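Local coordinates for protein enoyl-CoA hydratase (Mycobacterium smegmatis, PDB 3PE8) that probably catalyses the reversible addition of water to the double bond of enoyl-CoA thioesters and holds a zinc ion, at residues Pro64-Gly69 with Glu109-Cys114; Ile58-Asp63 with Asp181-Ala186; His129-Leu134 with Thr159-Ser164; Leu22-Pro27 with Ser39-Ala44. All blocks are in the same frame, centred on the assembly; numbering follows the deposited sequence. Where two conformers were deposited one is given.

Interaction 1: residues Pro64-Gly69 with Glu109-Cys114; sequences PVFCAG and ELALYC. With ZN (zinc ion), chain C.
F66 and C67 meet L110 and A111 in a buried, almost wholly apolar contact between a loop and a helix, with no hydrogen bond across it, and the F66 side chain explains most of it. From CB the chain leaves with CG anti to the backbone N (chi1 170°), which sends the ring toward helix 106-113. One flank passes the preceding strand, where CD1 packs near G61 and CE1 near T60 and V59 O. The other flank ends in CE2, the atom that reaches the helix: L110 CB lies 4.5 Å from F66 CE2, at the ring edge and near its plane, and A111 CB is 4.4 Å from the same carbon. One residue on, C67 SG comes within 4.4 Å of L110 CD1 and also accepts a long hydrogen bond from G69 N, 3.6 Å away. One turn back from Y113, E109 points elsewhere, its OE2 bound to zinc at 2.0 Å while OE1 accepts from W138 N and L140 N. FCAG resembles the family loop that supplies part of the oxyanion hole, consistent with a nearby active site. I99 of strand 95-99 packs against both F66 and A111, while R143 and L144 of helix 140-148 flank L112.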
loop_
_atom_site.group_PDB
_atom_site.type_symbol
_atom_site.label_atom_id
_atom_site.label_comp_id
_atom_site.label_asym_id
_atom_site.label_seq_id
_atom_site.Cartn_x
_atom_site.Cartn_y
_atom_site.Cartn_z
ATOM N N PRO A 64 -18.388 -37.771 -3.651
ATOM C CA PRO A 64 -18.795 -36.798 -4.670
ATOM C C PRO A 64 -18.620 -35.344 -4.274
ATOM O O PRO A 64 -19.045 -34.468 -5.038
ATOM C CB PRO A 64 -20.272 -37.108 -4.813
ATOM C CG PRO A 64 -20.680 -37.362 -3.346
ATOM C CD PRO A 64 -19.511 -38.114 -2.752
ATOM N N VAL A 65 -18.015 -35.083 -3.115
ATOM C CA VAL A 65 -17.841 -33.728 -2.592
ATOM C C VAL A 65 -16.348 -33.405 -2.662
ATOM O O VAL A 65 -15.526 -34.283 -2.450
ATOM C CB VAL A 65 -18.394 -33.635 -1.164
ATOM C CG1 VAL A 65 -18.014 -32.295 -0.509
ATOM C CG2 VAL A 65 -19.925 -33.842 -1.154
ATOM N N PHE A 66 -15.961 -32.175 -3.004
ATOM C CA PHE A 66 -14.547 -31.778 -2.921
ATOM C C PHE A 66 -14.158 -31.623 -1.447
ATOM O O PHE A 66 -13.325 -32.393 -0.938
ATOM C CB PHE A 66 -14.241 -30.502 -3.725
ATOM C CG PHE A 66 -12.869 -29.957 -3.460
ATOM C CD1 PHE A 66 -11.752 -30.559 -4.026
ATOM C CD2 PHE A 66 -12.690 -28.833 -2.689
ATOM C CE1 PHE A 66 -10.488 -30.072 -3.790
ATOM C CE2 PHE A 66 -11.412 -28.302 -2.485
ATOM C CZ PHE A 66 -10.315 -28.936 -3.014
ATOM N N CYS A 67 -14.810 -30.701 -0.743
ATOM C CA CYS A 67 -14.544 -30.451 0.685
ATOM C C CYS A 67 -15.656 -29.580 1.253
ATOM O O CYS A 67 -15.865 -28.468 0.751
ATOM C CB CYS A 67 -13.187 -29.756 0.870
ATOM S SG CYS A 67 -12.800 -29.434 2.594
ATOM N N ALA A 68 -16.357 -30.097 2.274
ATOM C CA ALA A 68 -17.479 -29.390 2.915
ATOM C C ALA A 68 -17.046 -28.363 3.940
ATOM O O ALA A 68 -17.922 -27.708 4.494
ATOM C CB ALA A 68 -18.431 -30.407 3.581
ATOM N N GLY A 69 -15.740 -28.249 4.215
ATOM C CA GLY A 69 -15.211 -27.259 5.176
ATOM C C GLY A 69 -14.631 -27.910 6.421
ATOM O O GLY A 69 -14.398 -29.099 6.464
ATOM N N GLU A 109 -12.125 -22.045 0.770
ATOM C CA GLU A 109 -10.821 -21.440 1.091
ATOM C C GLU A 109 -9.665 -22.336 0.607
ATOM O O GLU A 109 -8.704 -21.825 0.036
ATOM C CB GLU A 109 -10.706 -21.152 2.583
ATOM C CG GLU A 109 -11.578 -19.931 2.972
ATOM C CD GLU A 109 -11.723 -19.672 4.454
ATOM O OE1 GLU A 109 -11.355 -18.563 4.896
ATOM O OE2 GLU A 109 -12.234 -20.578 5.138
ATOM N N LEU A 110 -9.791 -23.654 0.758
ATOM C CA LEU A 110 -8.762 -24.553 0.178
ATOM C C LEU A 110 -8.646 -24.372 -1.330
ATOM O O LEU A 110 -7.544 -24.249 -1.880
ATOM C CB LEU A 110 -9.016 -26.023 0.509
ATOM C CG LEU A 110 -8.624 -26.631 1.823
ATOM C CD1 LEU A 110 -8.705 -28.169 1.642
ATOM C CD2 LEU A 110 -7.230 -26.233 2.331
ATOM N N ALA A 111 -9.783 -24.298 -2.021
ATOM C CA ALA A 111 -9.765 -24.095 -3.460
ATOM C C ALA A 111 -9.100 -22.781 -3.827
ATOM O O ALA A 111 -8.351 -22.712 -4.787
ATOM C CB ALA A 111 -11.206 -24.184 -4.048
ATOM N N LEU A 112 -9.408 -21.723 -3.067
ATOM C CA LEU A 112 -8.872 -20.380 -3.284
ATOM C C LEU A 112 -7.344 -20.294 -3.089
ATOM O O LEU A 112 -6.730 -19.377 -3.615
ATOM C CB LEU A 112 -9.602 -19.363 -2.391
ATOM C CG LEU A 112 -11.046 -19.085 -2.798
ATOM C CD1 LEU A 112 -11.793 -18.324 -1.650
ATOM C CD2 LEU A 112 -11.164 -18.294 -4.094
ATOM N N TYR A 113 -6.759 -21.191 -2.305
ATOM C CA TYR A 113 -5.310 -21.251 -2.155
ATOM C C TYR A 113 -4.598 -21.815 -3.386
ATOM O O TYR A 113 -3.411 -21.569 -3.579
ATOM C CB TYR A 113 -4.901 -22.153 -0.984
ATOM C CG TYR A 113 -4.943 -21.545 0.385
ATOM C CD1 TYR A 113 -4.110 -20.529 0.741
ATOM C CD2 TYR A 113 -5.817 -22.034 1.330
ATOM C CE1 TYR A 113 -4.118 -19.987 2.012
ATOM C CE2 TYR A 113 -5.844 -21.504 2.615
ATOM C CZ TYR A 113 -5.010 -20.478 2.946
ATOM O OH TYR A 113 -5.051 -19.962 4.234
ATOM N N CYS A 114 -5.292 -22.630 -4.171
ATOM C CA CYS A 114 -4.631 -23.258 -5.323
ATOM C C CYS A 114 -4.189 -22.235 -6.361
ATOM O O CYS A 114 -4.835 -21.213 -6.539
ATOM C CB CYS A 114 -5.554 -24.283 -5.970
ATOM S SG CYS A 114 -5.996 -25.695 -4.905
HETATM ZN ZN ZN C . -13.141 -20.580 6.963
HETATM O O HOH W 1 -14.084 -22.560 7.453
HETATM O O HOH W 2 -12.056 -20.006 8.393
#

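Interaction 2: residues Ile58-Asp63 with Asp181-Ala186; sequences IVTGAD and DDLLTA
L184 supplies most of the apolar part of this contact, with a smaller share from L183, set against I58 and T60 of strand 56-61. The I58 and L184 side chains run past each other in opposite directions, so that they touch at their flanks, with I58 CG2 3.8 Å from L184 CD1. T60 is met end on: its OG1 and L184 CD2 approach tip to tip at 3.9 Å, and L183 CD2 comes within 4.3 Å of T60 OG1. Both leucine methyls approach the hydroxyl from the helix side.

In the crotonase-type fold of this family, a layer of helices packs on a central, mostly parallel sheet. Here strand 56-61 lies between strands 19-24 and 95-99, and the first turn of helix 183-195 rests on one of its faces. I58 and T60 point toward this helix, whereas V59 between them points away.

The polar interactions run to neighbours rather than across the interface. T60 OG1, placed anti to the backbone N (chi1 -163°), hydrogen-bonds to A98 O of the adjacent strand, which satisfies the buried hydroxyl in its greasy surroundings. Beyond the strand end, D63 has a partner for each carboxylate oxygen: OD1 takes N100 ND2 and OD2 takes H180 NE2, the latter from the residue just before D181.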
loop_
_atom_site.group_PDB
_atom_site.type_symbol
_atom_site.label_atom_id
_atom_site.label_comp_id
_atom_site.label_asym_id
_atom_site.label_seq_id
_atom_site.Cartn_x
_atom_site.Cartn_y
_atom_site.Cartn_z
ATOM N N ILE A 58 -1.468 -31.929 -7.644
ATOM C CA ILE A 58 -2.915 -31.841 -7.855
ATOM C C ILE A 58 -3.607 -32.125 -6.537
ATOM O O ILE A 58 -3.302 -33.148 -5.903
ATOM C CB ILE A 58 -3.400 -32.853 -8.949
ATOM C CG1 ILE A 58 -2.741 -32.550 -10.295
ATOM C CG2 ILE A 58 -4.945 -32.865 -9.061
ATOM C CD1 ILE A 58 -2.949 -33.620 -11.359
ATOM N N VAL A 59 -4.552 -31.273 -6.158
ATOM C CA VAL A 59 -5.371 -31.511 -4.986
ATOM C C VAL A 59 -6.786 -31.823 -5.452
ATOM O O VAL A 59 -7.339 -31.073 -6.252
ATOM C CB VAL A 59 -5.405 -30.294 -4.037
ATOM C CG1 VAL A 59 -6.401 -30.525 -2.854
ATOM C CG2 VAL A 59 -4.023 -29.988 -3.447
ATOM N N THR A 60 -7.378 -32.914 -4.933
ATOM C CA THR A 60 -8.747 -33.248 -5.313
ATOM C C THR A 60 -9.402 -33.915 -4.134
ATOM O O THR A 60 -8.740 -34.163 -3.117
ATOM C CB THR A 60 -8.774 -34.084 -6.616
ATOM O OG1 THR A 60 -10.097 -34.072 -7.179
ATOM C CG2 THR A 60 -8.311 -35.539 -6.422
ATOM N N GLY A 61 -10.682 -34.213 -4.267
ATOM C CA GLY A 61 -11.408 -34.938 -3.215
ATOM C C GLY A 61 -11.956 -36.265 -3.684
ATOM O O GLY A 61 -12.329 -36.421 -4.854
ATOM N N ALA A 62 -12.067 -37.212 -2.759
ATOM C CA ALA A 62 -12.835 -38.420 -3.007
ATOM C C ALA A 62 -14.269 -38.029 -3.337
ATOM O O ALA A 62 -14.820 -37.153 -2.693
ATOM C CB ALA A 62 -12.783 -39.341 -1.779
ATOM N N ASP A 63 -14.876 -38.635 -4.348
ATOM C CA ASP A 63 -16.230 -38.245 -4.740
ATOM C C ASP A 63 -17.266 -38.510 -3.628
ATOM O O ASP A 63 -17.072 -39.398 -2.782
ATOM C CB ASP A 63 -16.672 -38.982 -6.011
ATOM C CG ASP A 63 -16.238 -38.284 -7.312
ATOM O OD1 ASP A 63 -15.939 -37.090 -7.323
ATOM O OD2 ASP A 63 -16.293 -38.977 -8.372
ATOM N N ASP A 181 -16.128 -37.286 -15.573
ATOM C CA ASP A 181 -15.200 -38.411 -15.690
ATOM C C ASP A 181 -13.887 -38.032 -16.399
ATOM O O ASP A 181 -12.967 -38.844 -16.469
ATOM C CB ASP A 181 -15.887 -39.629 -16.312
ATOM C CG ASP A 181 -16.995 -40.212 -15.418
ATOM O OD1 ASP A 181 -17.028 -40.001 -14.178
ATOM O OD2 ASP A 181 -17.844 -40.911 -15.990
ATOM N N ASP A 182 -13.778 -36.778 -16.861
ATOM C CA ASP A 182 -12.574 -36.240 -17.461
ATOM C C ASP A 182 -11.784 -35.303 -16.541
ATOM O O ASP A 182 -10.797 -34.732 -16.950
ATOM C CB ASP A 182 -12.972 -35.459 -18.706
ATOM C CG ASP A 182 -13.553 -36.344 -19.786
ATOM O OD1 ASP A 182 -13.202 -37.566 -19.836
ATOM O OD2 ASP A 182 -14.364 -35.803 -20.607
ATOM N N LEU A 183 -12.242 -35.123 -15.302
ATOM C CA LEU A 183 -11.648 -34.118 -14.419
ATOM C C LEU A 183 -10.157 -34.372 -14.182
ATOM O O LEU A 183 -9.329 -33.486 -14.421
ATOM C CB LEU A 183 -12.365 -34.105 -13.058
ATOM C CG LEU A 183 -11.705 -33.170 -12.039
ATOM C CD1 LEU A 183 -11.703 -31.768 -12.561
ATOM C CD2 LEU A 183 -12.433 -33.270 -10.660
ATOM N N LEU A 184 -9.799 -35.546 -13.686
ATOM C CA LEU A 184 -8.377 -35.809 -13.426
ATOM C C LEU A 184 -7.573 -35.975 -14.726
ATOM O O LEU A 184 -6.427 -35.567 -14.765
ATOM C CB LEU A 184 -8.161 -36.966 -12.462
ATOM C CG LEU A 184 -8.244 -36.606 -10.946
ATOM C CD1 LEU A 184 -6.994 -35.810 -10.445
ATOM C CD2 LEU A 184 -9.461 -35.864 -10.568
ATOM N N THR A 185 -8.183 -36.489 -15.793
ATOM C CA THR A 185 -7.579 -36.416 -17.126
ATOM C C THR A 185 -7.156 -34.980 -17.466
ATOM O O THR A 185 -6.017 -34.714 -17.902
ATOM C CB THR A 185 -8.571 -36.946 -18.183
ATOM O OG1 THR A 185 -8.925 -38.269 -17.845
ATOM C CG2 THR A 185 -7.926 -36.926 -19.606
ATOM N N ALA A 186 -8.067 -34.026 -17.293
ATOM C CA ALA A 186 -7.769 -32.656 -17.593
ATOM C C ALA A 186 -6.698 -32.053 -16.733
ATOM O O ALA A 186 -5.862 -31.250 -17.212
ATOM C CB ALA A 186 -9.064 -31.775 -17.500
#

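Interaction 3: residues His129-Leu134 with Thr159-Ser164; sequences HARVGL and TGDYLS. With ZN (zinc ion), chain C.
R131 reaches G160 through a chain that starts with CG anti to the backbone N (chi1 -164°), stays extended at chi2 and then bends at chi3 (-80°), which lays the guanidinium with one face over G160 CA. A second conformer was modelled, so these details are tentative. R131 NH2 lies 3.0 Å from T159 O, and D161 OD1, 4.4 Å from R131 NH2, is an opposite charge nearby but too far for a salt bridge. Water 3, in the guanidinium plane, donates to G160 O at 2.7 Å and accepts only weakly from R131 NH1 at 3.3 Å; it also stands over the centre of one face of the Y162 ring. The receiving turn is stiffened from within, since D161 N donates almost straight to T159 OG1 (3.0 Å, 167°), an ST turn, and T159 OG1 also hydrogen-bonds to R155 O in helix 150-159. S193 and N197 of a second subunit pack close by. The contact joins the last turn of one helix, whose H129 NE2 binds zinc at 2.3 Å, to the end of another: G160 ends the latter with positive phi, and G133, beyond R131, closes the weakly bonded former in a Schellman motif.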
loop_
_atom_site.group_PDB
_atom_site.type_symbol
_atom_site.label_atom_id
_atom_site.label_comp_id
_atom_site.label_asym_id
_atom_site.label_seq_id
_atom_site.Cartn_x
_atom_site.Cartn_y
_atom_site.Cartn_z
ATOM N N HIS A 129 -20.136 -19.222 5.895
ATOM C CA HIS A 129 -19.628 -18.651 7.154
ATOM C C HIS A 129 -20.715 -17.896 7.861
ATOM O O HIS A 129 -20.903 -18.070 9.090
ATOM C CB HIS A 129 -18.415 -17.706 6.945
ATOM C CG HIS A 129 -17.103 -18.388 6.698
ATOM N ND1 HIS A 129 -16.576 -18.567 5.438
ATOM C CD2 HIS A 129 -16.218 -18.969 7.556
ATOM C CE1 HIS A 129 -15.425 -19.209 5.527
ATOM N NE2 HIS A 129 -15.174 -19.438 6.801
ATOM N N ALA A 130 -21.432 -17.032 7.156
ATOM C CA ALA A 130 -22.425 -16.192 7.826
ATOM C C ALA A 130 -23.540 -17.061 8.393
ATOM O O ALA A 130 -23.917 -16.889 9.560
ATOM C CB ALA A 130 -22.981 -15.125 6.898
ATOM N N ARG A 131 -24.014 -18.012 7.582
ATOM C CA ARG A 131 -25.077 -18.928 7.979
ATOM C C ARG A 131 -24.751 -19.680 9.278
ATOM O O ARG A 131 -25.623 -19.817 10.131
ATOM C CB ARG A 131 -25.389 -19.906 6.830
ATOM C CG ARG A 131 -26.710 -20.648 6.944
ATOM C CD ARG A 131 -26.988 -21.515 5.684
ATOM N NE ARG A 131 -27.525 -20.760 4.539
ATOM C CZ ARG A 131 -27.392 -21.133 3.263
ATOM N NH1 ARG A 131 -26.730 -22.239 2.949
ATOM N NH2 ARG A 131 -27.920 -20.398 2.295
ATOM N N VAL A 132 -23.514 -20.137 9.440
ATOM C CA VAL A 132 -23.102 -20.875 10.638
ATOM C C VAL A 132 -22.529 -19.963 11.724
ATOM O O VAL A 132 -22.094 -20.443 12.784
ATOM C CB VAL A 132 -22.106 -22.016 10.331
ATOM C CG1 VAL A 132 -22.749 -22.997 9.362
ATOM C CG2 VAL A 132 -20.759 -21.476 9.808
ATOM N N GLY A 133 -22.539 -18.652 11.478
ATOM C CA GLY A 133 -22.132 -17.687 12.508
ATOM C C GLY A 133 -20.657 -17.678 12.797
ATOM O O GLY A 133 -20.251 -17.550 13.970
ATOM N N LEU A 134 -19.843 -17.841 11.749
ATOM C CA LEU A 134 -18.382 -17.822 11.870
ATOM C C LEU A 134 -17.831 -16.753 10.924
ATOM O O LEU A 134 -18.478 -16.388 9.929
ATOM C CB LEU A 134 -17.777 -19.193 11.553
ATOM C CG LEU A 134 -18.157 -20.339 12.493
ATOM C CD1 LEU A 134 -17.634 -21.671 12.001
ATOM C CD2 LEU A 134 -17.688 -20.075 13.937
ATOM N N THR A 159 -25.624 -14.571 0.793
ATOM C CA THR A 159 -26.724 -15.516 0.531
ATOM C C THR A 159 -26.446 -16.921 1.025
ATOM O O THR A 159 -27.377 -17.601 1.457
ATOM C CB THR A 159 -27.115 -15.610 -0.969
ATOM O OG1 THR A 159 -26.025 -16.186 -1.701
ATOM C CG2 THR A 159 -27.567 -14.232 -1.576
ATOM N N GLY A 160 -25.193 -17.357 0.938
ATOM C CA GLY A 160 -24.814 -18.741 1.159
ATOM C C GLY A 160 -25.162 -19.681 0.023
ATOM O O GLY A 160 -25.022 -20.902 0.171
ATOM N N ASP A 161 -25.638 -19.139 -1.100
ATOM C CA ASP A 161 -26.099 -19.951 -2.226
ATOM C C ASP A 161 -24.904 -20.536 -3.000
ATOM O O ASP A 161 -23.796 -19.963 -3.060
ATOM C CB ASP A 161 -26.890 -19.109 -3.255
ATOM C CG ASP A 161 -28.228 -18.566 -2.763
ATOM O OD1 ASP A 161 -28.863 -19.102 -1.826
ATOM O OD2 ASP A 161 -28.655 -17.576 -3.426
ATOM N N TYR A 162 -25.163 -21.642 -3.682
ATOM C CA TYR A 162 -24.155 -22.241 -4.518
ATOM C C TYR A 162 -23.922 -21.461 -5.806
ATOM O O TYR A 162 -24.881 -20.947 -6.454
ATOM C CB TYR A 162 -24.545 -23.654 -4.921
ATOM C CG TYR A 162 -24.371 -24.715 -3.882
ATOM C CD1 TYR A 162 -23.115 -25.028 -3.396
ATOM C CD2 TYR A 162 -25.462 -25.462 -3.457
ATOM C CE1 TYR A 162 -22.931 -26.026 -2.455
ATOM C CE2 TYR A 162 -25.279 -26.498 -2.501
ATOM C CZ TYR A 162 -24.001 -26.754 -2.032
ATOM O OH TYR A 162 -23.805 -27.763 -1.101
ATOM N N LEU A 163 -22.662 -21.404 -6.193
ATOM C CA LEU A 163 -22.199 -20.948 -7.501
ATOM C C LEU A 163 -21.901 -22.200 -8.327
ATOM O O LEU A 163 -21.097 -23.042 -7.910
ATOM C CB LEU A 163 -20.945 -20.107 -7.361
ATOM C CG LEU A 163 -20.408 -19.473 -8.631
ATOM C CD1 LEU A 163 -21.302 -18.328 -9.121
ATOM C CD2 LEU A 163 -18.933 -19.048 -8.453
ATOM N N SER A 164 -22.519 -22.311 -9.493
ATOM C CA SER A 164 -22.303 -23.426 -10.383
ATOM C C SER A 164 -20.947 -23.412 -11.026
ATOM O O SER A 164 -20.263 -22.380 -11.077
ATOM C CB SER A 164 -23.374 -23.414 -11.485
ATOM O OG SER A 164 -23.159 -22.354 -12.434
HETATM ZN ZN ZN C . -13.141 -20.580 6.963
HETATM O O HOH W 3 -25.385 -23.622 0.247
HETATM O O HOH W 1 -14.084 -22.560 7.453
HETATM O O HOH W 2 -12.056 -20.006 8.393
#

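Interaction 4: residues Leu22-Pro27 with Ser39-Ala44; sequences LTLNRP and STFFRA
The beta-alpha-beta unit formed by strand 19-24, helix 35-50 and strand 56-61 is held together here, where L22 and L24 of its first strand pack on F41 and A44 of its helix. Such a crossover links two neighbouring parallel strands through a helix that returns along the sheet, and the short segments bear this out: their axes run nearly antiparallel at 166°, 10.1 Å apart at closest approach. Across these segments the contact is made by hydrocarbon, with no hydrogen bond.

L22 points toward the helix and straddles A44 with its two methyl groups, CD2 at 3.9 Å and CD1 at 4.0 Å from A44 CB. Its CD1 also comes within 4.2 Å of F41 CE1. Two residues on, L24 and F41 cross obliquely, and L24 CD2 meets F41 CD1 at 3.9 Å. The phenylalanine reaches the strand because its CG stands anti to the backbone N (chi1 177°), which swings the ring from the helix toward the sheet.

L45, one residue beyond A44, also touches L22, while V59 of the third element of the unit packs on F41, so one ring bridges to both strands. On the far side of that ring, F41 CD2 sits 3.8 Å above the plane of the F42 ring, displaced toward its rim.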
loop_
_atom_site.group_PDB
_atom_site.type_symbol
_atom_site.label_atom_id
_atom_site.label_comp_id
_atom_site.label_asym_id
_atom_site.label_seq_id
_atom_site.Cartn_x
_atom_site.Cartn_y
_atom_site.Cartn_z
ATOM N N LEU A 22 -2.858 -35.390 -4.311
ATOM C CA LEU A 22 -3.268 -35.491 -2.902
ATOM C C LEU A 22 -4.794 -35.503 -2.936
ATOM O O LEU A 22 -5.424 -34.534 -3.404
ATOM C CB LEU A 22 -2.771 -34.270 -2.129
ATOM C CG LEU A 22 -1.252 -34.039 -2.133
ATOM C CD1 LEU A 22 -0.910 -32.752 -1.372
ATOM C CD2 LEU A 22 -0.505 -35.263 -1.552
ATOM N N THR A 23 -5.367 -36.622 -2.514
ATOM C CA THR A 23 -6.829 -36.807 -2.556
ATOM C C THR A 23 -7.367 -36.797 -1.137
ATOM O O THR A 23 -7.087 -37.716 -0.374
ATOM C CB THR A 23 -7.213 -38.101 -3.276
ATOM O OG1 THR A 23 -6.655 -38.108 -4.618
ATOM C CG2 THR A 23 -8.758 -38.244 -3.328
ATOM N N LEU A 24 -8.136 -35.759 -0.779
ATOM C CA LEU A 24 -8.845 -35.701 0.500
ATOM C C LEU A 24 -9.759 -36.926 0.579
ATOM O O LEU A 24 -10.512 -37.181 -0.342
ATOM C CB LEU A 24 -9.685 -34.431 0.615
ATOM C CG LEU A 24 -8.990 -33.087 0.352
ATOM C CD1 LEU A 24 -10.055 -31.989 0.398
ATOM C CD2 LEU A 24 -7.874 -32.794 1.365
ATOM N N ASN A 25 -9.649 -37.715 1.642
ATOM C CA ASN A 25 -10.257 -39.037 1.658
ATOM C C ASN A 25 -11.068 -39.319 2.938
ATOM O O ASN A 25 -10.817 -40.304 3.663
ATOM C CB ASN A 25 -9.194 -40.147 1.419
ATOM C CG ASN A 25 -9.826 -41.488 1.091
ATOM O OD1 ASN A 25 -10.831 -41.551 0.357
ATOM N ND2 ASN A 25 -9.259 -42.562 1.643
ATOM N N ARG A 26 -12.027 -38.438 3.205
ATOM C CA ARG A 26 -13.017 -38.701 4.244
ATOM C C ARG A 26 -14.393 -38.524 3.627
ATOM O O ARG A 26 -15.185 -37.708 4.097
ATOM C CB ARG A 26 -12.850 -37.782 5.470
ATOM C CG ARG A 26 -11.488 -37.859 6.163
ATOM C CD ARG A 26 -11.437 -36.914 7.318
ATOM N NE ARG A 26 -12.305 -37.375 8.414
ATOM C CZ ARG A 26 -13.265 -36.679 9.024
ATOM N NH1 ARG A 26 -13.574 -35.425 8.673
ATOM N NH2 ARG A 26 -13.925 -37.249 10.033
ATOM N N PRO A 27 -14.705 -39.324 2.597
ATOM C CA PRO A 27 -15.983 -39.081 1.918
ATOM C C PRO A 27 -17.191 -39.331 2.814
ATOM O O PRO A 27 -18.250 -38.717 2.620
ATOM C CB PRO A 27 -15.941 -40.050 0.727
ATOM C CG PRO A 27 -14.925 -41.070 1.077
ATOM C CD PRO A 27 -13.911 -40.354 1.907
ATOM N N SER A 39 -3.751 -31.609 9.496
ATOM C CA SER A 39 -2.343 -31.892 9.795
ATOM C C SER A 39 -1.685 -32.648 8.649
ATOM O O SER A 39 -0.580 -32.308 8.188
ATOM C CB SER A 39 -2.237 -32.743 11.056
ATOM O OG SER A 39 -0.875 -33.045 11.355
ATOM N N THR A 40 -2.361 -33.715 8.229
ATOM C CA THR A 40 -1.845 -34.608 7.195
ATOM C C THR A 40 -1.730 -33.878 5.845
ATOM O O THR A 40 -0.715 -34.007 5.141
ATOM C CB THR A 40 -2.730 -35.879 7.078
ATOM O OG1 THR A 40 -2.765 -36.551 8.352
ATOM C CG2 THR A 40 -2.164 -36.847 6.037
ATOM N N PHE A 41 -2.755 -33.117 5.501
ATOM C CA PHE A 41 -2.767 -32.400 4.217
ATOM C C PHE A 41 -1.678 -31.343 4.143
ATOM O O PHE A 41 -0.898 -31.270 3.173
ATOM C CB PHE A 41 -4.135 -31.769 3.987
ATOM C CG PHE A 41 -4.217 -30.962 2.732
ATOM C CD1 PHE A 41 -4.191 -31.576 1.487
ATOM C CD2 PHE A 41 -4.247 -29.573 2.796
ATOM C CE1 PHE A 41 -4.233 -30.809 0.326
ATOM C CE2 PHE A 41 -4.293 -28.816 1.627
ATOM C CZ PHE A 41 -4.273 -29.455 0.401
ATOM N N PHE A 42 -1.602 -30.507 5.171
ATOM C CA PHE A 42 -0.621 -29.430 5.177
ATOM C C PHE A 42 0.796 -29.980 5.200
ATOM O O PHE A 42 1.689 -29.435 4.540
ATOM C CB PHE A 42 -0.910 -28.388 6.271
ATOM C CG PHE A 42 -2.190 -27.609 6.038
ATOM C CD1 PHE A 42 -2.363 -26.882 4.863
ATOM C CD2 PHE A 42 -3.237 -27.642 6.945
ATOM C CE1 PHE A 42 -3.549 -26.201 4.608
ATOM C CE2 PHE A 42 -4.430 -26.949 6.681
ATOM C CZ PHE A 42 -4.560 -26.206 5.525
ATOM N N ARG A 43 1.022 -31.079 5.933
ATOM C CA ARG A 43 2.304 -31.758 5.903
ATOM C C ARG A 43 2.626 -32.334 4.515
ATOM O O ARG A 43 3.747 -32.252 4.053
ATOM C CB ARG A 43 2.368 -32.864 6.974
ATOM C CG ARG A 43 3.682 -33.634 6.993
ATOM C CD ARG A 43 3.761 -34.561 8.212
ATOM N NE ARG A 43 2.766 -35.636 8.085
ATOM C CZ ARG A 43 1.665 -35.800 8.827
ATOM N NH1 ARG A 43 1.346 -34.968 9.830
ATOM N NH2 ARG A 43 0.872 -36.832 8.559
ATOM N N ALA A 44 1.625 -32.902 3.855
ATOM C CA ALA A 44 1.811 -33.450 2.511
ATOM C C ALA A 44 2.213 -32.376 1.488
ATOM O O ALA A 44 3.047 -32.634 0.604
ATOM C CB ALA A 44 0.529 -34.202 2.057
#

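Overall arrangement
Three of the four contacts are buried, and the fourth marks the subunit border. Interactions 2 and 4 use the same sheet: strands 56-61 and 19-24 are hydrogen-bonded neighbours, with helix 183-195 on one and helix 35-50 on the other. Interaction 1 adjoins both, and meets interaction 4 through L24 CD1 against F66 O and C67 CB and through L110 against F41 and F42. All three are almost purely apolar across their interfaces. Interaction 3, about 24 to 25 Å in centre from interactions 2 and 4, relies instead on an arginine, backbone carbonyls and water. Interactions 1 and 3 share the zinc ion, to which each contributes one ligand.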